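Local coordinates for protein rhamnonate dehydratase (Gibberella zeae PH-1, PDB 3FXG) that probably catalyses the magnesium-dependent dehydration of rhamnonate to its 2-keto-3-deoxy product, as a member of the enolase superfamily, at residues A[34-37]-A[38-42]; A[94-97]-A[98-101]; A[111-114]-A[115-119]; A[202-205]-A[206-209]; A[283-286]-A[287-290]. One frame throughout, in Å; residues are numbered along the deposited sequence.

Contact 1: residues A[34-37]-A[38-42]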
loop_
_atom_site.group_PDB
_atom_site.type_symbol
_atom_site.label_atom_id
_atom_site.label_comp_id
_atom_site.label_asym_id
_atom_site.label_seq_id
_atom_site.Cartn_x
_atom_site.Cartn_y
_atom_site.Cartn_z
ATOM N N GLY A 34 11.005 49.780 -3.501
ATOM C CA GLY A 34 12.352 49.633 -4.025
ATOM C C GLY A 34 13.058 48.412 -3.467
ATOM O O GLY A 34 13.978 47.875 -4.085
ATOM N N HIS A 35 12.625 47.973 -2.289
ATOM C CA HIS A 35 13.213 46.808 -1.639
ATOM C C HIS A 35 12.971 45.592 -2.529
ATOM O O HIS A 35 11.853 45.377 -3.011
ATOM C CB HIS A 35 12.558 46.601 -0.273
ATOM C CG HIS A 35 13.391 45.817 0.692
ATOM N ND1 HIS A 35 13.819 44.531 0.436
ATOM C CD2 HIS A 35 13.854 46.129 1.926
ATOM C CE1 HIS A 35 14.507 44.085 1.473
ATOM N NE2 HIS A 35 14.542 45.034 2.390
ATOM N N TRP A 36 14.017 44.802 -2.753
ATOM C CA TRP A 36 13.902 43.622 -3.602
ATOM C C TRP A 36 12.807 42.674 -3.120
ATOM O O TRP A 36 12.242 41.915 -3.906
ATOM C CB TRP A 36 15.235 42.861 -3.659
ATOM C CG TRP A 36 15.602 42.163 -2.383
ATOM C CD1 TRP A 36 16.301 42.684 -1.331
ATOM C CD2 TRP A 36 15.261 40.820 -2.012
ATOM N NE1 TRP A 36 16.417 41.748 -0.329
ATOM C CE2 TRP A 36 15.786 40.597 -0.720
ATOM C CE3 TRP A 36 14.560 39.784 -2.647
ATOM C CZ2 TRP A 36 15.633 39.378 -0.047
ATOM C CZ3 TRP A 36 14.406 38.570 -1.976
ATOM C CH2 TRP A 36 14.943 38.380 -0.688
ATOM N N LEU A 37 12.510 42.723 -1.825
ATOM C CA LEU A 37 11.491 41.855 -1.250
ATOM C C LEU A 37 10.107 42.078 -1.840
ATOM O O LEU A 37 9.261 41.182 -1.800
ATOM C CB LEU A 37 11.431 42.041 0.269
ATOM C CG LEU A 37 12.454 41.259 1.097
ATOM C CD1 LEU A 37 12.352 41.666 2.560
ATOM C CD2 LEU A 37 12.197 39.765 0.941
ATOM N N ILE A 38 9.876 43.266 -2.394
ATOM C CA ILE A 38 8.572 43.578 -2.964
ATOM C C ILE A 38 8.588 44.117 -4.393
ATOM O O ILE A 38 7.568 44.062 -5.080
ATOM C CB ILE A 38 7.821 44.608 -2.089
ATOM C CG1 ILE A 38 8.656 45.887 -1.966
ATOM C CG2 ILE A 38 7.536 44.019 -0.714
ATOM C CD1 ILE A 38 7.975 47.002 -1.188
ATOM N N ASP A 39 9.729 44.622 -4.852
ATOM C CA ASP A 39 9.791 45.197 -6.193
ATOM C C ASP A 39 10.649 44.510 -7.254
ATOM O O ASP A 39 10.796 45.028 -8.362
ATOM C CB ASP A 39 10.190 46.670 -6.082
ATOM C CG ASP A 39 9.060 47.530 -5.550
ATOM O OD1 ASP A 39 9.324 48.657 -5.084
ATOM O OD2 ASP A 39 7.897 47.076 -5.607
ATOM N N SER A 40 11.211 43.352 -6.934
ATOM C CA SER A 40 12.023 42.637 -7.914
ATOM C C SER A 40 11.160 41.557 -8.557
ATOM O O SER A 40 10.020 41.347 -8.144
ATOM C CB SER A 40 13.240 42.003 -7.239
ATOM O OG SER A 40 12.849 41.036 -6.284
ATOM N N ASP A 41 11.684 40.882 -9.575
ATOM C CA ASP A 41 10.915 39.825 -10.223
ATOM C C ASP A 41 10.883 38.598 -9.324
ATOM O O ASP A 41 11.897 37.927 -9.142
ATOM C CB ASP A 41 11.524 39.439 -11.573
ATOM C CG ASP A 41 11.411 40.546 -12.602
ATOM O OD1 ASP A 41 10.403 41.285 -12.572
ATOM O OD2 ASP A 41 12.323 40.663 -13.450
ATOM N N ILE A 42 9.714 38.314 -8.761
ATOM C CA ILE A 42 9.554 37.159 -7.887
ATOM C C ILE A 42 8.268 36.422 -8.234
ATOM O O ILE A 42 7.199 37.027 -8.293
ATOM C CB ILE A 42 9.486 37.579 -6.408
ATOM C CG1 ILE A 42 10.772 38.310 -6.010
ATOM C CG2 ILE A 42 9.283 36.351 -5.527
ATOM C CD1 ILE A 42 10.769 38.807 -4.569
#

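Contact 2: residues A[94-97]-A[98-101]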
loop_
_atom_site.group_PDB
_atom_site.type_symbol
_atom_site.label_atom_id
_atom_site.label_comp_id
_atom_site.label_asym_id
_atom_site.label_seq_id
_atom_site.Cartn_x
_atom_site.Cartn_y
_atom_site.Cartn_z
ATOM N N HIS A 94 -6.567 40.800 22.661
ATOM C CA HIS A 94 -7.399 41.244 23.774
ATOM C C HIS A 94 -8.805 40.672 23.825
ATOM O O HIS A 94 -9.299 40.339 24.898
ATOM C CB HIS A 94 -7.462 42.772 23.777
ATOM C CG HIS A 94 -6.122 43.421 23.932
ATOM N ND1 HIS A 94 -5.421 43.409 25.119
ATOM C CD2 HIS A 94 -5.326 44.047 23.033
ATOM C CE1 HIS A 94 -4.252 43.999 24.945
ATOM N NE2 HIS A 94 -4.169 44.394 23.687
ATOM N N GLN A 95 -9.457 40.550 22.676
ATOM C CA GLN A 95 -10.815 40.021 22.663
ATOM C C GLN A 95 -10.898 38.525 22.961
ATOM O O GLN A 95 -11.843 38.067 23.604
ATOM C CB GLN A 95 -11.485 40.319 21.321
ATOM C CG GLN A 95 -11.790 41.793 21.089
ATOM C CD GLN A 95 -12.738 42.362 22.131
ATOM O OE1 GLN A 95 -12.327 43.106 23.023
ATOM N NE2 GLN A 95 -14.010 42.004 22.029
ATOM N N HIS A 96 -9.908 37.759 22.518
ATOM C CA HIS A 96 -9.959 36.324 22.755
ATOM C C HIS A 96 -8.931 35.736 23.719
ATOM O O HIS A 96 -9.289 35.106 24.713
ATOM C CB HIS A 96 -9.863 35.576 21.417
ATOM C CG HIS A 96 -10.299 34.144 21.490
ATOM N ND1 HIS A 96 -10.209 33.283 20.418
ATOM C CD2 HIS A 96 -10.849 33.428 22.500
ATOM C CE1 HIS A 96 -10.684 32.100 20.764
ATOM N NE2 HIS A 96 -11.079 32.161 22.021
ATOM N N PHE A 97 -7.654 35.957 23.440
ATOM C CA PHE A 97 -6.602 35.351 24.243
ATOM C C PHE A 97 -6.267 35.910 25.622
ATOM O O PHE A 97 -5.796 35.167 26.483
ATOM C CB PHE A 97 -5.340 35.247 23.381
ATOM C CG PHE A 97 -5.577 34.543 22.075
ATOM C CD1 PHE A 97 -6.057 33.234 22.058
ATOM C CD2 PHE A 97 -5.381 35.200 20.864
ATOM C CE1 PHE A 97 -6.342 32.592 20.852
ATOM C CE2 PHE A 97 -5.662 34.568 19.654
ATOM C CZ PHE A 97 -6.146 33.261 19.648
ATOM N N GLU A 98 -6.525 37.193 25.859
ATOM C CA GLU A 98 -6.200 37.772 27.161
ATOM C C GLU A 98 -6.803 36.995 28.333
ATOM O O GLU A 98 -6.174 36.861 29.384
ATOM C CB GLU A 98 -6.650 39.236 27.230
ATOM C CG GLU A 98 -6.145 39.961 28.471
ATOM C CD GLU A 98 -6.408 41.459 28.440
ATOM O OE1 GLU A 98 -6.495 42.037 27.335
ATOM O OE2 GLU A 98 -6.507 42.064 29.526
ATOM N N ARG A 99 -8.007 36.467 28.144
ATOM C CA ARG A 99 -8.696 35.721 29.196
ATOM C C ARG A 99 -7.924 34.515 29.734
ATOM O O ARG A 99 -8.101 34.128 30.887
ATOM C CB ARG A 99 -10.068 35.250 28.695
ATOM C CG ARG A 99 -10.024 34.092 27.699
ATOM C CD ARG A 99 -11.415 33.816 27.127
ATOM N NE ARG A 99 -11.851 34.887 26.231
ATOM C CZ ARG A 99 -13.108 35.074 25.839
ATOM N NH1 ARG A 99 -14.068 34.263 26.266
ATOM N NH2 ARG A 99 -13.407 36.073 25.020
ATOM N N PHE A 100 -7.079 33.915 28.904
ATOM C CA PHE A 100 -6.316 32.743 29.330
ATOM C C PHE A 100 -5.012 33.112 30.025
ATOM O O PHE A 100 -4.430 32.299 30.747
ATOM C CB PHE A 100 -5.984 31.870 28.119
ATOM C CG PHE A 100 -7.179 31.481 27.307
ATOM C CD1 PHE A 100 -8.094 30.554 27.793
ATOM C CD2 PHE A 100 -7.403 32.055 26.060
ATOM C CE1 PHE A 100 -9.217 30.203 27.048
ATOM C CE2 PHE A 100 -8.525 31.711 25.308
ATOM C CZ PHE A 100 -9.433 30.784 25.805
ATOM N N LEU A 101 -4.567 34.343 29.817
ATOM C CA LEU A 101 -3.296 34.797 30.365
ATOM C C LEU A 101 -3.303 35.501 31.717
ATOM O O LEU A 101 -2.451 35.225 32.558
ATOM C CB LEU A 101 -2.616 35.707 29.342
ATOM C CG LEU A 101 -2.519 35.134 27.925
ATOM C CD1 LEU A 101 -2.052 36.218 26.970
ATOM C CD2 LEU A 101 -1.572 33.943 27.912
HETATM O O HOH W 1 -10.068 37.746 26.345
#

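Contact 3: residues A[111-114]-A[115-119]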
loop_
_atom_site.group_PDB
_atom_site.type_symbol
_atom_site.label_atom_id
_atom_site.label_comp_id
_atom_site.label_asym_id
_atom_site.label_seq_id
_atom_site.Cartn_x
_atom_site.Cartn_y
_atom_site.Cartn_z
ATOM N N LEU A 111 0.210 24.491 28.913
ATOM C CA LEU A 111 -1.210 24.712 29.170
ATOM C C LEU A 111 -1.748 25.902 28.379
ATOM O O LEU A 111 -2.777 25.808 27.705
ATOM C CB LEU A 111 -1.455 24.960 30.661
ATOM C CG LEU A 111 -2.879 25.404 31.011
ATOM C CD1 LEU A 111 -3.840 24.245 30.785
ATOM C CD2 LEU A 111 -2.941 25.875 32.459
ATOM N N LEU A 112 -1.048 27.027 28.459
ATOM C CA LEU A 112 -1.494 28.227 27.764
ATOM C C LEU A 112 -1.593 28.049 26.250
ATOM O O LEU A 112 -2.517 28.568 25.624
ATOM C CB LEU A 112 -0.582 29.404 28.115
ATOM C CG LEU A 112 -0.605 29.775 29.604
ATOM C CD1 LEU A 112 0.371 30.914 29.864
ATOM C CD2 LEU A 112 -2.016 30.178 30.023
ATOM N N PHE A 113 -0.656 27.322 25.651
ATOM C CA PHE A 113 -0.730 27.120 24.209
ATOM C C PHE A 113 -1.925 26.247 23.831
ATOM O O PHE A 113 -2.658 26.560 22.896
ATOM C CB PHE A 113 0.535 26.468 23.652
ATOM C CG PHE A 113 0.430 26.151 22.189
ATOM C CD1 PHE A 113 0.597 27.152 21.235
ATOM C CD2 PHE A 113 0.050 24.880 21.766
ATOM C CE1 PHE A 113 0.380 26.893 19.880
ATOM C CE2 PHE A 113 -0.172 24.612 20.412
ATOM C CZ PHE A 113 -0.009 25.619 19.471
ATOM N N GLU A 114 -2.115 25.147 24.552
ATOM C CA GLU A 114 -3.228 24.252 24.259
ATOM C C GLU A 114 -4.552 24.986 24.394
ATOM O O GLU A 114 -5.466 24.783 23.597
ATOM C CB GLU A 114 -3.219 23.044 25.200
ATOM C CG GLU A 114 -1.986 22.159 25.060
ATOM C CD GLU A 114 -1.803 21.635 23.651
ATOM O OE1 GLU A 114 -2.768 21.059 23.105
ATOM O OE2 GLU A 114 -0.696 21.791 23.091
ATOM N N GLN A 115 -4.661 25.842 25.403
ATOM C CA GLN A 115 -5.899 26.584 25.601
ATOM C C GLN A 115 -6.153 27.564 24.460
ATOM O O GLN A 115 -7.237 27.588 23.884
ATOM C CB GLN A 115 -5.874 27.325 26.941
ATOM C CG GLN A 115 -5.841 26.390 28.149
ATOM C CD GLN A 115 -5.963 27.126 29.465
ATOM O OE1 GLN A 115 -5.410 28.213 29.632
ATOM N NE2 GLN A 115 -6.677 26.528 30.417
HETATM N N MSE A 116 -5.153 28.370 24.121
HETATM C CA MSE A 116 -5.325 29.333 23.046
HETATM C C MSE A 116 -5.581 28.645 21.710
HETATM O O MSE A 116 -6.420 29.089 20.926
HETATM C CB MSE A 116 -4.091 30.239 22.935
HETATM C CG MSE A 116 -3.870 31.145 24.142
HETATM SE SE MSE A 116 -2.464 32.443 23.824
HETATM C CE MSE A 116 -0.929 31.331 24.214
ATOM N N TYR A 117 -4.868 27.553 21.451
ATOM C CA TYR A 117 -5.036 26.842 20.187
ATOM C C TYR A 117 -6.386 26.138 20.078
ATOM O O TYR A 117 -7.098 26.291 19.086
ATOM C CB TYR A 117 -3.920 25.808 19.994
ATOM C CG TYR A 117 -3.968 25.145 18.634
ATOM C CD1 TYR A 117 -3.365 25.739 17.524
ATOM C CD2 TYR A 117 -4.665 23.949 18.445
ATOM C CE1 TYR A 117 -3.457 25.155 16.253
ATOM C CE2 TYR A 117 -4.767 23.362 17.182
ATOM C CZ TYR A 117 -4.160 23.969 16.092
ATOM O OH TYR A 117 -4.253 23.388 14.844
ATOM N N ARG A 118 -6.744 25.362 21.092
ATOM C CA ARG A 118 -8.002 24.635 21.042
ATOM C C ARG A 118 -9.229 25.536 21.159
ATOM O O ARG A 118 -10.275 25.232 20.593
ATOM C CB ARG A 118 -8.014 23.528 22.108
ATOM C CG ARG A 118 -7.017 22.403 21.793
ATOM C CD ARG A 118 -7.021 21.287 22.834
ATOM N NE ARG A 118 -8.242 20.477 22.832
ATOM C CZ ARG A 118 -8.554 19.566 21.911
ATOM N NH1 ARG A 118 -7.743 19.330 20.887
ATOM N NH2 ARG A 118 -9.669 18.856 22.034
ATOM N N ALA A 119 -9.097 26.652 21.868
ATOM C CA ALA A 119 -10.217 27.578 22.015
ATOM C C ALA A 119 -10.461 28.390 20.742
ATOM O O ALA A 119 -11.543 28.939 20.552
ATOM C CB ALA A 119 -9.973 28.515 23.190
#

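Contact 4: residues A[202-205]-A[206-209]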
loop_
_atom_site.group_PDB
_atom_site.type_symbol
_atom_site.label_atom_id
_atom_site.label_comp_id
_atom_site.label_asym_id
_atom_site.label_seq_id
_atom_site.Cartn_x
_atom_site.Cartn_y
_atom_site.Cartn_z
ATOM N N ASN A 202 13.897 31.519 -16.388
ATOM C CA ASN A 202 14.228 31.066 -15.039
ATOM C C ASN A 202 15.561 30.326 -15.068
ATOM O O ASN A 202 16.414 30.532 -14.208
ATOM C CB ASN A 202 13.151 30.123 -14.492
ATOM C CG ASN A 202 12.004 30.860 -13.836
ATOM O OD1 ASN A 202 12.192 31.929 -13.255
ATOM N ND2 ASN A 202 10.808 30.280 -13.901
ATOM N N VAL A 203 15.733 29.460 -16.062
ATOM C CA VAL A 203 16.962 28.690 -16.191
ATOM C C VAL A 203 18.162 29.609 -16.399
ATOM O O VAL A 203 19.201 29.439 -15.758
ATOM C CB VAL A 203 16.875 27.693 -17.372
ATOM C CG1 VAL A 203 18.215 26.981 -17.559
ATOM C CG2 VAL A 203 15.770 26.675 -17.110
ATOM N N GLU A 204 18.013 30.580 -17.296
ATOM C CA GLU A 204 19.085 31.529 -17.590
ATOM C C GLU A 204 19.446 32.330 -16.345
ATOM O O GLU A 204 20.616 32.621 -16.097
ATOM C CB GLU A 204 18.652 32.474 -18.717
ATOM C CG GLU A 204 19.651 33.581 -19.044
ATOM C CD GLU A 204 21.074 33.068 -19.213
ATOM O OE1 GLU A 204 21.252 31.930 -19.700
ATOM O OE2 GLU A 204 22.016 33.813 -18.871
ATOM N N PHE A 205 18.425 32.681 -15.571
ATOM C CA PHE A 205 18.592 33.441 -14.335
ATOM C C PHE A 205 19.485 32.685 -13.356
ATOM O O PHE A 205 20.431 33.247 -12.790
ATOM C CB PHE A 205 17.219 33.676 -13.700
ATOM C CG PHE A 205 17.270 34.301 -12.335
ATOM C CD1 PHE A 205 17.535 35.658 -12.183
ATOM C CD2 PHE A 205 17.019 33.535 -11.200
ATOM C CE1 PHE A 205 17.543 36.248 -10.918
ATOM C CE2 PHE A 205 17.024 34.113 -9.932
ATOM C CZ PHE A 205 17.284 35.472 -9.789
ATOM N N LEU A 206 19.169 31.409 -13.154
ATOM C CA LEU A 206 19.931 30.567 -12.244
ATOM C C LEU A 206 21.327 30.274 -12.787
ATOM O O LEU A 206 22.291 30.200 -12.027
ATOM C CB LEU A 206 19.169 29.259 -11.984
ATOM C CG LEU A 206 17.820 29.428 -11.270
ATOM C CD1 LEU A 206 17.130 28.074 -11.123
ATOM C CD2 LEU A 206 18.037 30.067 -9.897
ATOM N N ARG A 207 21.438 30.118 -14.102
ATOM C CA ARG A 207 22.731 29.846 -14.723
ATOM C C ARG A 207 23.677 31.019 -14.486
ATOM O O ARG A 207 24.864 30.830 -14.215
ATOM C CB ARG A 207 22.570 29.635 -16.230
ATOM C CG ARG A 207 23.854 29.217 -16.927
ATOM C CD ARG A 207 23.841 29.617 -18.394
ATOM N NE ARG A 207 23.874 31.070 -18.553
ATOM C CZ ARG A 207 24.910 31.841 -18.225
ATOM N NH1 ARG A 207 26.012 31.303 -17.716
ATOM N NH2 ARG A 207 24.842 33.153 -18.403
ATOM N N LYS A 208 23.140 32.231 -14.590
ATOM C CA LYS A 208 23.925 33.443 -14.396
ATOM C C LYS A 208 24.505 33.491 -12.988
ATOM O O LYS A 208 25.669 33.844 -12.793
ATOM C CB LYS A 208 23.051 34.677 -14.646
ATOM C CG LYS A 208 23.802 35.995 -14.540
ATOM C CD LYS A 208 22.939 37.184 -14.949
ATOM C CE LYS A 208 22.631 37.183 -16.445
ATOM N NZ LYS A 208 21.775 36.037 -16.873
ATOM N N HIS A 209 23.694 33.128 -12.003
ATOM C CA HIS A 209 24.155 33.132 -10.623
ATOM C C HIS A 209 25.207 32.058 -10.393
ATOM O O HIS A 209 26.217 32.304 -9.732
ATOM C CB HIS A 209 22.971 32.937 -9.679
ATOM C CG HIS A 209 22.180 34.186 -9.454
ATOM N ND1 HIS A 209 20.809 34.238 -9.589
ATOM C CD2 HIS A 209 22.570 35.433 -9.100
ATOM C CE1 HIS A 209 20.391 35.464 -9.328
ATOM N NE2 HIS A 209 21.438 36.209 -9.028
#

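Contact 5: residues A[283-286]-A[287-290]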
loop_
_atom_site.group_PDB
_atom_site.type_symbol
_atom_site.label_atom_id
_atom_site.label_comp_id
_atom_site.label_asym_id
_atom_site.label_seq_id
_atom_site.Cartn_x
_atom_site.Cartn_y
_atom_site.Cartn_z
ATOM N N PHE A 283 2.620 20.109 10.624
ATOM C CA PHE A 283 3.960 19.638 10.300
ATOM C C PHE A 283 4.152 18.128 10.286
ATOM O O PHE A 283 5.048 17.629 9.603
ATOM C CB PHE A 283 4.974 20.311 11.229
ATOM C CG PHE A 283 5.283 21.722 10.827
ATOM C CD1 PHE A 283 6.165 21.976 9.776
ATOM C CD2 PHE A 283 4.613 22.787 11.413
ATOM C CE1 PHE A 283 6.368 23.271 9.309
ATOM C CE2 PHE A 283 4.805 24.088 10.952
ATOM C CZ PHE A 283 5.684 24.328 9.896
ATOM N N ARG A 284 3.314 17.391 11.007
ATOM C CA ARG A 284 3.455 15.937 11.018
ATOM C C ARG A 284 3.342 15.405 9.586
ATOM O O ARG A 284 3.991 14.419 9.223
ATOM C CB ARG A 284 2.389 15.286 11.910
ATOM C CG ARG A 284 1.052 15.021 11.236
ATOM C CD ARG A 284 0.025 14.501 12.249
ATOM N NE ARG A 284 -1.237 14.125 11.606
ATOM C CZ ARG A 284 -2.336 13.767 12.265
ATOM N NH1 ARG A 284 -2.336 13.735 13.591
ATOM N NH2 ARG A 284 -3.436 13.438 11.598
ATOM N N LYS A 285 2.530 16.077 8.775
ATOM C CA LYS A 285 2.327 15.690 7.381
ATOM C C LYS A 285 3.558 15.913 6.506
ATOM O O LYS A 285 3.785 15.174 5.548
ATOM C CB LYS A 285 1.141 16.456 6.787
ATOM C CG LYS A 285 -0.206 15.864 7.152
ATOM C CD LYS A 285 -0.299 14.442 6.621
ATOM C CE LYS A 285 -1.680 13.863 6.806
ATOM N NZ LYS A 285 -1.742 12.464 6.307
ATOM N N LEU A 286 4.339 16.940 6.819
ATOM C CA LEU A 286 5.538 17.225 6.041
ATOM C C LEU A 286 6.638 16.207 6.321
ATOM O O LEU A 286 7.523 15.988 5.489
ATOM C CB LEU A 286 6.039 18.643 6.333
ATOM C CG LEU A 286 5.342 19.761 5.551
ATOM C CD1 LEU A 286 3.836 19.722 5.793
ATOM C CD2 LEU A 286 5.926 21.105 5.968
ATOM N N VAL A 287 6.583 15.585 7.492
ATOM C CA VAL A 287 7.568 14.575 7.857
ATOM C C VAL A 287 7.137 13.197 7.349
ATOM O O VAL A 287 7.981 12.384 6.978
ATOM C CB VAL A 287 7.778 14.528 9.390
ATOM C CG1 VAL A 287 8.727 13.398 9.759
ATOM C CG2 VAL A 287 8.348 15.858 9.867
ATOM N N GLU A 288 5.829 12.939 7.325
ATOM C CA GLU A 288 5.322 11.652 6.843
ATOM C C GLU A 288 5.763 11.436 5.399
ATOM O O GLU A 288 5.588 12.311 4.554
ATOM C CB GLU A 288 3.788 11.600 6.892
ATOM C CG GLU A 288 3.181 11.817 8.264
ATOM C CD GLU A 288 1.669 11.651 8.269
ATOM O OE1 GLU A 288 1.050 11.720 7.185
ATOM O OE2 GLU A 288 1.100 11.464 9.365
ATOM N N GLY A 289 6.323 10.266 5.119
ATOM C CA GLY A 289 6.770 9.981 3.768
ATOM C C GLY A 289 8.205 10.413 3.547
ATOM O O GLY A 289 8.866 9.946 2.619
ATOM N N ARG A 290 8.689 11.311 4.400
ATOM C CA ARG A 290 10.057 11.797 4.300
ATOM C C ARG A 290 10.341 12.258 2.860
ATOM O O ARG A 290 11.354 11.892 2.258
ATOM C CB ARG A 290 11.019 10.679 4.735
ATOM C CG ARG A 290 12.439 11.121 5.079
ATOM C CD ARG A 290 12.859 10.757 6.524
ATOM N NE ARG A 290 12.657 9.348 6.873
ATOM C CZ ARG A 290 13.600 8.544 7.366
ATOM N NH1 ARG A 290 13.315 7.281 7.661
ATOM N NH2 ARG A 290 14.837 8.990 7.551
HETATM O O HOH W 2 -1.443 11.495 9.491
HETATM O O HOH W 3 7.017 14.341 3.381
#

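Contact 1: residues A[34-37]-A[38-42]
Ser40 turns its hydroxyl back on the one-turn helix 36-39, OG bonding Trp36 O at 2.6 Å in the carbonyl plane, on a lone pair. OG sits between its own backbone N and carbonyl carbon (chi1 63°), which aims it there. Ile42 comes in beside it, CD1 3.5 Å from Trp36 O and oblique to the indole. His35, just before the helix, is the N-cap, its ND1 accepting from Leu37 N at 3.2 Å. Asp39 reaches back past this cap, OD1 taking the N-H of Gly34 at 2.6 Å on the anti side, tilted 27° out of the carboxylate plane. The indole NE1 goes elsewhere, to Ala348 O. This loop between strands 11-19 and 66-73 borders the active site in relatives; the Trp36 side chain is about 9 Å from the bound magnesium. Side chains thus satisfy backbone polar atoms round the first turn: His35 caps the Leu37 N-H, which has no helix carbonyl to reach, and Ser40 takes the Trp36 carbonyl.

Contact 2: residues A[94-97]-A[98-101]
Glu98 carries its CG trans to its own nitrogen (chi1 -171°) and runs out straight, bringing OE1 to His94 one turn earlier; Arg99 instead starts with CG between N and the carbonyl carbon (chi1 74°) and bends at chi3, folding back over the preceding turn. The first gives a nearly straight hydrogen bond, His94 ND1 to Glu98 OE1 at 2.8 Å, in the imidazole plane. Since NE2 of the same ring bonds Ser16 OG on strand 11-19, both ring nitrogens are engaged. Arg99 NH2 meets Gln95 O at 2.9 Å, in the plane of both the guanidinium and the carbonyl, while NE makes a weak bond to His96 O. This is the end of helix 86-101 in the capping domain of the enolase superfamily, and here the helix widens into a pi-type turn and kinks. Arg99 N has no bond to the turn before; a water accepts from it at 3.0 Å. Phe100 N is tied to Phe97 O at 3.0 Å, the donor well above the carbonyl plane. Beside the kink the rings of His96 and Phe100 approach obliquely, His96 CD2 4.0 Å from Phe100 CE2. His96 ND1 bonds Tyr123 OH. The second subunit takes up the outer side: its Trp59 O accepts from His96 NE2, its Ser58 O from Arg99 NH1, and its Tyr52 meets Phe100 edge-to-face.

Contact 3: residues A[111-114]-A[115-119]
The Phe113 ring has Tyr117 CB over one face, a CH-pi contact 4.2 Å from the ring centroid, and Glu114 OE2 at its edge, in plane. This is i to i+4 pairing along an alpha helix, 109-119 of the capping domain, whose backbone bonds are regular, as in Tyr117 N to Phe113 O at 2.8 Å. The Tyr117 ring lies nearly parallel to that of Phe113, the planes 23° apart, but has slid so far along that the two barely overlap; the closest carbons are Phe113 CZ and Tyr117 CD1. With CG anti to the backbone N in both (chi1 175° and -174°), the two side chains leave the helix in the same direction and lie side by side. Elsewhere round the helix the Gln115 amide crosses Leu111, NE2 3.7 Å from Leu111 CD1. The polar ends find partners beyond the helix. Glu114 forms a salt bridge with Arg280 on the barrel helix 279-287, tying capping domain to barrel, while Tyr117 OH bonds Asp254 and Arg118 NE bonds Pro45 O, both of the second subunit. On the inner face, toward helices 86-101 and 128-148, the selenomethionine Met116 bends at chi3 and curls its CE back to 3.5 Å from Leu112 O.

Contact 4: residues A[202-205]-A[206-209]
Phe205 and His209 make the close-packed side of this helix turn: the edge of the imidazole is directed at the face of the phenyl ring, a T-shaped pair with planes 88° apart. The closest carbon approach within the pair is implausibly short, so the spacing is doubtful and only the edge-to-face orientation as modelled can be described. Leu206 fills in alongside, its CD2 3.8 Å from Phe205 CD2. Round the helix, toward solvent, the side chains are long and charged. Glu204 bends at chi2 (48°), turning its carboxylate to the next turn, where Arg207 grips it side-on: NE to OE1 at 3.0 Å and NH2 to OE2 at 2.9 Å, the latter on the syn lone pair. Lys208 folds over from the anti side, its NZ 3.0 Å from Glu204 OE2, so one oxygen serves two cations in a salt-bridge network. Arg207 NH1 extends the network to Glu211. The helix is 195-213, the crossover of a beta-alpha-beta unit in the barrel: Phe205, Leu206 and His209 lie on Val186 of strand 184-187, while Asn202 and Val203 pack against helix 229-238.

Contact 5: residues A[283-286]-A[287-290]
Phe283 O receives a weak bond from Val287 N at 3.3 Å as the last turn of helix 279-287 slackens, while its side chain touches Val311 of helix 305-316. Arg284 is next. Its chain, extended from CG to NE, lies beside that of Glu288 and points the same way, but Glu288 OE2 stands 4.2 Å from Arg284 NE and well out of the guanidinium plane, so charge alone links them. Lys285, bent at chi2 (-61°), curls round to form a salt bridge, NZ to Glu288 OE1 at 3.0 Å on the syn side. A water donates to Glu288 OE2 and accepts weakly from Lys285 NZ, closing a small ring. Leu286 ends the walk, with a second water joining its O (2.7 Å) to Glu288 O (2.7 Å). Beyond, the chain reverses in a type II turn from Val287 to Arg290, with Gly289 at its third position and Arg290 N 2.9 Å from Val287 O. The terminal nitrogens of Arg284 go elsewhere, NH1 to Ala317 O of the third subunit and NH2 to Asp255 and Asp257 of the second; that Asp257 is also the stronger partner of Lys285 NZ. Lys285, the water and Tyr318 OH of the third subunit, which bonds Glu288 OE2, probably steady the acid in its ionised form, while acids of the second subunit compete for both basic side chains.

From the N terminus the contacts come strictly in series; none nests in or crosses another, since each closes just one local turn. Contact 1 lies in the loop between the first two strands of the capping-domain sheet. Contacts 2 and 3 lie on consecutive helices of that domain and touch directly, His96 CE1 and Phe100 CZ resting on Ala119, with centres 11 Å apart; both also meet the second subunit. The chain then enters the barrel, where contact 4 sits on a crossover helix about 17 Å from contact 1, centre to centre. Contact 5 ends a later barrel helix, about 23 Å from contact 3 between centres, in a region shared with three other subunits.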